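Alpha-fucosidase (Bifidobacterium bifidum, PDB 2EAB) probably hydrolyses alpha-L-fucosidic bonds, this chain being the catalytic portion of a longer calcium-binding protein and a member of glycoside hydrolase family 95. Local coordinates at residues 373-378 and 755-760; 352-357 and 369-374; 50-55 and 158-163. All coordinates share one frame; numbering follows the deposited sequence.

Interaction 1 of 3, residues 373-378 and 755-760; sequences TLVYKY and ANLFDY
Val375 and Leu757 have the nearest CA atoms across the segments, 6.7 Å apart, where the helical segment 373-378 passes the irregular loop 755-760. Leu757 has positive phi (64°), and its side chain is directed at the helix: CD1 lies 4.1 Å from CG2 of Val375 and also touches CB of Leu374. With CG of Tyr378 anti to the backbone N (chi1 -155°), the phenol extends from the helix to the loop. Its CE2 packs 3.6 Å from Leu757 CB, while Leu757 O sits in the plane of the ring at its edge, 3.3 Å from CE2. The hydroxyl reaches further, with Tyr378 OH 2.9 Å from Asn756 O and 4.0 Å from Phe758 CE1. The loop's turn is an Asx turn: Phe758 N donates to Asn756 OD1 (3.0 Å, 161° at the hydrogen), from above the carbonyl plane. Asn756 ND2 bonds outward to Thr51 O. Replacing Tyr378 with an alanine would probably open a gap beside Leu757 CB and leave Asn756 O without the nearby hydroxyl. In this buried part of the catalytic domain, Leu757 thus packs on Leu374 and Val375, whereas the phenol sets its hydroxyl near Asn756 O and its edge against Leu757 O.

Interaction 2 of 3, residues 352-357 and 369-374; sequences DALLKA and RELETL
Leu354 packs against Glu370, Leu371 and Leu374 in a buried, apolar helix-helix contact within the catalytic domain, joining helix 351-360 to helix 365-386, its successor in the chain. The short axes approach to 10.1 Å and cross at -113°, so these two segments cross steeply, and contact is confined to a few residues. Leu354 and Leu371 have the nearest CA atoms, 7.0 Å apart, and their side chains lie alongside, pointing oppositely. With CG of Leu354 opposite its backbone N (chi1 180°), the isobutyl end reaches the second helix, and CD2 lies 3.9 Å from Leu371 CB. The same methyl lies 3.7 Å from Glu370 CG and 4.2 Å from Leu374 CD1. It rests along the extended Glu370 side chain, from CB to the carboxylate, whose OE1 hydrogen-bonds to Ser341 OG. Leu355 adds a second point of packing, its CD1 4.0 Å from Leu371 CD2. No hydrogen bond links the segments, so the evidence is for apolar packing alone. Within helix 365-386, Thr373 OG1 donates to Arg369 O, and the backbone N of Thr373 reaches that carbonyl from its opposite face. Helix 738-751 adjoins the contact through Leu749, which touches Leu371 and Glu372, and Glu372 also bonds to Tyr742 of that helix; a loop bearing Leu338 and Gln340 meets Thr373.

Interaction 3 of 3, residues 50-55 and 158-163; sequences TTLPFG and RDLNLS
Thr50, at the end of helix 42-50, offers its carbonyl oxygen to Arg158 across the contact. The guanidinium approaches end-on, both terminal nitrogens donating to this one atom: Arg158 NH1 and NH2 each lie 2.9 Å from Thr50 O, with angles at the hydrogens of about 140°. The oxygen is close to the guanidinium plane, at its edge. The arginine's chi1 of 68° starts the side chain between its own backbone N and carbonyl carbon, and the chain then runs extended to NE, which bonds to Gln24 O. Tyr22 adds a cation-pi contact to the same guanidinium. CB of Thr51 leads away from the other strand, and OG1 hydrogen-bonds to Trp47 O. Leu52 points at the other strand, with its CD1 3.7 Å from Arg158 NH1 and 4.1 Å from Leu160 CB; its CA is also the nearest to that of Leu160, at 6.5 Å. Although CB of Pro53 leads away, its ring CD lies 4.0 Å from Leu160 CD2. Both methyls of Leu160 also sit 3.4 Å from Pro53 O, which accepts a hydrogen bond from Tyr381 of helix 365-386.

Strands 52-55 and 158-161 belong to different antiparallel sheets, their short axes 7.8 Å apart at 39°: face packing in the beta-sandwich of the N-terminal domain, consistent with its mutarotase-like clan. No backbone-to-backbone hydrogen bond joins these segments; side chains bridge them. Leu52, Pro53 and Leu160 provide apolar packing, while the buried arginine probably stabilises the helix-end carbonyl and is itself held by several outside partners.

Interactions 1 and 2 share Thr373 and Leu374 on helix 365-386, and their centres are 9 Å apart; Leu757 CD2 meets Leu371 CD1 at 3.8 Å, so the packing continues from one to the other. Interaction 3 lies in the N-terminal domain and precedes both in sequence, yet its centre is about 11 Å from that of interaction 1. The two are joined by the bond from Asn756 to Thr51, and Phe758 and Tyr378 pack on Pro53. Interactions 2 and 3 do not touch, their centres being about 15 Å apart. Helix 365-386 and loop 755-760 thus join the catalytic domain to a strand of the N-terminal domain.

Interaction 1 of 3, residues 373-378 and 755-760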
# COMPACT_ATOMS: atom_id res chain seq x y z
N THR A 373 -18.62 5.44 -0.42
CA THR A 373 -17.80 6.47 0.21
C THR A 373 -17.16 6.01 1.52
O THR A 373 -16.06 6.45 1.85
CB THR A 373 -18.56 7.81 0.41
OG1 THR A 373 -19.72 7.60 1.23
CG2 THR A 373 -18.96 8.41 -0.93
N LEU A 374 -17.82 5.12 2.26
CA LEU A 374 -17.21 4.56 3.46
C LEU A 374 -15.98 3.73 3.14
O LEU A 374 -14.95 3.88 3.79
CB LEU A 374 -18.21 3.72 4.26
CG LEU A 374 -19.19 4.43 5.19
CD1 LEU A 374 -20.13 3.40 5.82
CD2 LEU A 374 -18.49 5.26 6.26
N VAL A 375 -16.09 2.87 2.14
CA VAL A 375 -14.94 2.06 1.73
C VAL A 375 -13.80 2.97 1.25
O VAL A 375 -12.64 2.76 1.62
CB VAL A 375 -15.32 1.00 0.67
CG1 VAL A 375 -14.07 0.31 0.12
CG2 VAL A 375 -16.29 -0.01 1.27
N TYR A 376 -14.13 3.99 0.46
CA TYR A 376 -13.16 4.98 0.03
C TYR A 376 -12.42 5.59 1.22
O TYR A 376 -11.18 5.63 1.27
CB TYR A 376 -13.83 6.09 -0.80
CG TYR A 376 -12.86 7.21 -1.08
CD1 TYR A 376 -11.92 7.11 -2.10
CD2 TYR A 376 -12.83 8.35 -0.26
CE1 TYR A 376 -11.00 8.12 -2.33
CE2 TYR A 376 -11.90 9.36 -0.48
CZ TYR A 376 -10.99 9.24 -1.51
OH TYR A 376 -10.08 10.24 -1.72
N LYS A 377 -13.20 6.09 2.18
CA LYS A 377 -12.66 6.78 3.34
C LYS A 377 -11.84 5.85 4.22
O LYS A 377 -10.86 6.27 4.84
CB LYS A 377 -13.80 7.39 4.15
CG LYS A 377 -14.44 8.59 3.48
CD LYS A 377 -15.76 8.96 4.14
CE LYS A 377 -16.30 10.23 3.53
NZ LYS A 377 -17.57 10.66 4.19
N TYR A 378 -12.25 4.58 4.27
CA TYR A 378 -11.57 3.57 5.08
C TYR A 378 -10.13 3.36 4.61
O TYR A 378 -9.25 3.14 5.42
CB TYR A 378 -12.32 2.25 4.99
CG TYR A 378 -12.16 1.26 6.13
CD1 TYR A 378 -12.01 1.66 7.46
CD2 TYR A 378 -12.24 -0.10 5.86
CE1 TYR A 378 -11.92 0.71 8.49
CE2 TYR A 378 -12.16 -1.05 6.87
CZ TYR A 378 -12.01 -0.64 8.18
OH TYR A 378 -11.95 -1.59 9.17
N ALA A 755 -17.51 -7.88 6.61
CA ALA A 755 -18.46 -7.04 7.36
C ALA A 755 -17.81 -5.82 8.01
O ALA A 755 -18.48 -4.80 8.21
CB ALA A 755 -19.20 -7.87 8.40
N ASN A 756 -16.53 -5.93 8.34
CA ASN A 756 -15.75 -4.82 8.89
C ASN A 756 -15.06 -3.98 7.81
O ASN A 756 -14.18 -3.17 8.11
CB ASN A 756 -14.70 -5.35 9.87
CG ASN A 756 -13.70 -6.30 9.20
OD1 ASN A 756 -13.79 -6.58 8.01
ND2 ASN A 756 -12.75 -6.80 9.98
N LEU A 757 -15.46 -4.21 6.56
CA LEU A 757 -14.94 -3.53 5.37
C LEU A 757 -13.46 -3.79 5.08
O LEU A 757 -12.83 -3.05 4.32
CB LEU A 757 -15.28 -2.04 5.36
CG LEU A 757 -16.77 -1.71 5.50
CD1 LEU A 757 -17.01 -0.22 5.30
CD2 LEU A 757 -17.64 -2.53 4.54
N PHE A 758 -12.90 -4.85 5.68
CA PHE A 758 -11.61 -5.35 5.23
C PHE A 758 -11.74 -5.99 3.86
O PHE A 758 -12.61 -6.83 3.62
CB PHE A 758 -11.04 -6.39 6.21
CG PHE A 758 -10.17 -5.82 7.31
CD1 PHE A 758 -9.71 -4.50 7.30
CD2 PHE A 758 -9.76 -6.66 8.35
CE1 PHE A 758 -8.88 -4.01 8.33
CE2 PHE A 758 -8.94 -6.19 9.38
CZ PHE A 758 -8.50 -4.86 9.36
N ASP A 759 -10.85 -5.59 2.95
CA ASP A 759 -10.73 -6.23 1.65
C ASP A 759 -10.26 -7.66 1.82
O ASP A 759 -9.44 -7.96 2.69
CB ASP A 759 -9.72 -5.46 0.79
CG ASP A 759 -9.38 -6.15 -0.51
OD1 ASP A 759 -10.13 -6.01 -1.48
OD2 ASP A 759 -8.32 -6.84 -0.57
N TYR A 760 -10.77 -8.54 0.96
CA TYR A 760 -10.34 -9.92 1.00
C TYR A 760 -9.97 -10.51 -0.34
O TYR A 760 -10.47 -10.10 -1.39
CB TYR A 760 -11.31 -10.80 1.79
CG TYR A 760 -12.63 -11.20 1.16
CD1 TYR A 760 -12.70 -12.29 0.29
CD2 TYR A 760 -13.81 -10.55 1.49
CE1 TYR A 760 -13.92 -12.70 -0.26
CE2 TYR A 760 -15.04 -10.96 0.96
CZ TYR A 760 -15.07 -12.03 0.08
OH TYR A 760 -16.27 -12.46 -0.46

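Interaction 2 of 3, residues 352-357 and 369-374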
# COMPACT_ATOMS: atom_id res chain seq x y z
N ASP A 352 -22.79 -3.68 8.66
CA ASP A 352 -23.02 -5.05 8.21
C ASP A 352 -24.34 -5.19 7.44
O ASP A 352 -24.39 -5.85 6.40
CB ASP A 352 -22.88 -6.08 9.34
CG ASP A 352 -23.74 -5.77 10.57
OD1 ASP A 352 -24.35 -4.69 10.68
OD2 ASP A 352 -23.76 -6.65 11.47
N ALA A 353 -25.40 -4.57 7.95
CA ALA A 353 -26.69 -4.55 7.27
C ALA A 353 -26.60 -3.83 5.92
O ALA A 353 -27.20 -4.27 4.93
CB ALA A 353 -27.76 -3.89 8.14
N LEU A 354 -25.83 -2.75 5.90
CA LEU A 354 -25.59 -1.98 4.68
C LEU A 354 -24.89 -2.82 3.62
O LEU A 354 -25.30 -2.83 2.46
CB LEU A 354 -24.77 -0.72 5.00
CG LEU A 354 -24.40 0.22 3.84
CD1 LEU A 354 -25.64 0.88 3.27
CD2 LEU A 354 -23.41 1.26 4.33
N LEU A 355 -23.84 -3.53 4.02
CA LEU A 355 -23.12 -4.41 3.11
C LEU A 355 -24.05 -5.49 2.55
O LEU A 355 -24.05 -5.76 1.35
CB LEU A 355 -21.91 -5.04 3.80
CG LEU A 355 -21.12 -6.07 3.00
CD1 LEU A 355 -20.47 -5.46 1.76
CD2 LEU A 355 -20.07 -6.73 3.89
N LYS A 356 -24.86 -6.10 3.42
CA LYS A 356 -25.79 -7.14 3.02
C LYS A 356 -26.80 -6.63 1.99
O LYS A 356 -27.07 -7.30 1.00
CB LYS A 356 -26.50 -7.73 4.24
CG LYS A 356 -27.19 -9.06 3.97
CD LYS A 356 -27.64 -9.70 5.27
CE LYS A 356 -28.24 -11.08 5.04
NZ LYS A 356 -28.61 -11.73 6.32
N ALA A 357 -27.34 -5.44 2.23
CA ALA A 357 -28.30 -4.82 1.31
C ALA A 357 -27.65 -4.53 -0.04
O ALA A 357 -28.25 -4.75 -1.09
CB ALA A 357 -28.89 -3.55 1.91
N ARG A 369 -24.27 4.88 -2.10
CA ARG A 369 -23.28 5.94 -1.95
C ARG A 369 -22.63 5.92 -0.57
O ARG A 369 -21.44 6.21 -0.44
CB ARG A 369 -23.88 7.31 -2.27
CG ARG A 369 -24.50 7.45 -3.67
CD ARG A 369 -23.54 7.10 -4.81
NE ARG A 369 -24.27 6.97 -6.07
CZ ARG A 369 -24.52 5.82 -6.70
NH1 ARG A 369 -24.07 4.66 -6.24
NH2 ARG A 369 -25.21 5.83 -7.83
N GLU A 370 -23.39 5.55 0.46
CA GLU A 370 -22.81 5.39 1.79
C GLU A 370 -21.72 4.32 1.82
O GLU A 370 -20.62 4.57 2.31
CB GLU A 370 -23.87 5.10 2.86
CG GLU A 370 -23.26 4.92 4.26
CD GLU A 370 -24.27 4.73 5.37
OE1 GLU A 370 -25.49 4.81 5.11
OE2 GLU A 370 -23.84 4.49 6.52
N LEU A 371 -22.01 3.13 1.29
CA LEU A 371 -21.01 2.06 1.31
C LEU A 371 -19.80 2.41 0.45
O LEU A 371 -18.65 2.20 0.87
CB LEU A 371 -21.61 0.71 0.88
CG LEU A 371 -20.69 -0.49 1.12
CD1 LEU A 371 -20.34 -0.66 2.60
CD2 LEU A 371 -21.28 -1.78 0.57
N GLU A 372 -20.03 2.97 -0.73
CA GLU A 372 -18.95 3.35 -1.63
C GLU A 372 -18.03 4.40 -1.01
O GLU A 372 -16.80 4.27 -1.05
CB GLU A 372 -19.51 3.80 -2.98
CG GLU A 372 -20.16 2.65 -3.75
CD GLU A 372 -21.22 3.09 -4.76
OE1 GLU A 372 -21.32 4.30 -5.07
OE2 GLU A 372 -21.95 2.19 -5.24
N THR A 373 -18.62 5.44 -0.42
CA THR A 373 -17.80 6.47 0.21
C THR A 373 -17.16 6.01 1.52
O THR A 373 -16.06 6.45 1.85
CB THR A 373 -18.56 7.81 0.41
OG1 THR A 373 -19.72 7.60 1.23
CG2 THR A 373 -18.96 8.41 -0.93
N LEU A 374 -17.82 5.12 2.26
CA LEU A 374 -17.21 4.56 3.46
C LEU A 374 -15.98 3.73 3.14
O LEU A 374 -14.95 3.88 3.79
CB LEU A 374 -18.21 3.72 4.26
CG LEU A 374 -19.19 4.43 5.19
CD1 LEU A 374 -20.13 3.40 5.82
CD2 LEU A 374 -18.49 5.26 6.26

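Interaction 3 of 3, residues 50-55 and 158-163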
# COMPACT_ATOMS: atom_id res chain seq x y z
N THR A 50 -14.80 -9.36 11.23
CA THR A 50 -15.73 -8.66 12.13
C THR A 50 -15.14 -7.60 13.07
O THR A 50 -15.89 -6.77 13.58
CB THR A 50 -16.56 -9.65 13.00
OG1 THR A 50 -15.71 -10.26 13.96
CG2 THR A 50 -17.22 -10.73 12.15
N THR A 51 -13.83 -7.63 13.31
CA THR A 51 -13.24 -6.72 14.29
C THR A 51 -12.86 -5.38 13.68
O THR A 51 -12.72 -5.25 12.46
CB THR A 51 -12.02 -7.36 15.00
OG1 THR A 51 -10.97 -7.59 14.04
CG2 THR A 51 -12.40 -8.67 15.69
N LEU A 52 -12.70 -4.37 14.53
CA LEU A 52 -12.51 -3.00 14.05
C LEU A 52 -11.12 -2.48 14.41
O LEU A 52 -10.76 -2.45 15.58
CB LEU A 52 -13.62 -2.09 14.58
CG LEU A 52 -15.02 -2.40 14.03
CD1 LEU A 52 -16.10 -1.63 14.78
CD2 LEU A 52 -15.09 -2.11 12.53
N PRO A 53 -10.33 -2.11 13.38
CA PRO A 53 -8.94 -1.74 13.56
C PRO A 53 -8.69 -0.28 13.91
O PRO A 53 -9.40 0.62 13.46
CB PRO A 53 -8.33 -2.04 12.19
CG PRO A 53 -9.43 -1.72 11.24
CD PRO A 53 -10.71 -2.10 11.95
N PHE A 54 -7.65 -0.06 14.70
CA PHE A 54 -7.12 1.27 14.95
C PHE A 54 -5.63 1.14 15.21
O PHE A 54 -5.15 0.06 15.58
CB PHE A 54 -7.85 1.95 16.12
CG PHE A 54 -7.59 1.31 17.45
CD1 PHE A 54 -6.61 1.82 18.28
CD2 PHE A 54 -8.30 0.18 17.86
CE1 PHE A 54 -6.34 1.23 19.51
CE2 PHE A 54 -8.03 -0.42 19.09
CZ PHE A 54 -7.05 0.11 19.91
N GLY A 55 -4.89 2.22 15.03
CA GLY A 55 -3.46 2.18 15.25
C GLY A 55 -2.83 3.55 15.19
O GLY A 55 -3.48 4.53 14.82
N ARG A 158 -21.44 -1.04 18.82
CA ARG A 158 -20.00 -0.86 18.67
C ARG A 158 -19.76 -0.10 17.37
O ARG A 158 -20.47 -0.29 16.39
CB ARG A 158 -19.24 -2.20 18.70
CG ARG A 158 -19.50 -3.12 17.52
CD ARG A 158 -18.88 -4.48 17.75
NE ARG A 158 -19.10 -5.37 16.62
CZ ARG A 158 -18.21 -5.64 15.67
NH1 ARG A 158 -17.00 -5.08 15.69
NH2 ARG A 158 -18.52 -6.47 14.69
N ASP A 159 -18.76 0.77 17.39
CA ASP A 159 -18.46 1.56 16.21
C ASP A 159 -16.98 1.85 16.06
O ASP A 159 -16.19 1.70 17.01
CB ASP A 159 -19.27 2.87 16.20
CG ASP A 159 -18.80 3.86 17.24
OD1 ASP A 159 -17.65 4.34 17.13
OD2 ASP A 159 -19.59 4.17 18.15
N LEU A 160 -16.62 2.26 14.86
CA LEU A 160 -15.31 2.81 14.57
C LEU A 160 -15.54 4.18 13.97
O LEU A 160 -16.14 4.31 12.90
CB LEU A 160 -14.54 1.92 13.60
CG LEU A 160 -13.08 2.31 13.32
CD1 LEU A 160 -12.22 2.22 14.57
CD2 LEU A 160 -12.50 1.43 12.22
N ASN A 161 -15.10 5.20 14.70
CA ASN A 161 -15.22 6.57 14.26
C ASN A 161 -13.99 6.92 13.44
O ASN A 161 -12.92 7.20 13.99
CB ASN A 161 -15.37 7.51 15.46
CG ASN A 161 -15.70 8.93 15.06
OD1 ASN A 161 -15.35 9.38 13.98
ND2 ASN A 161 -16.39 9.64 15.95
N LEU A 162 -14.15 6.90 12.12
CA LEU A 162 -13.03 7.15 11.21
C LEU A 162 -12.55 8.59 11.31
O LEU A 162 -11.38 8.87 11.07
CB LEU A 162 -13.42 6.83 9.76
CG LEU A 162 -13.98 5.46 9.41
CD1 LEU A 162 -14.18 5.37 7.90
CD2 LEU A 162 -13.08 4.33 9.90
N SER A 163 -13.47 9.49 11.66
CA SER A 163 -13.16 10.92 11.73
C SER A 163 -12.30 11.28 12.94
O SER A 163 -11.43 12.16 12.85
CB SER A 163 -14.45 11.74 11.76
OG SER A 163 -15.25 11.45 10.63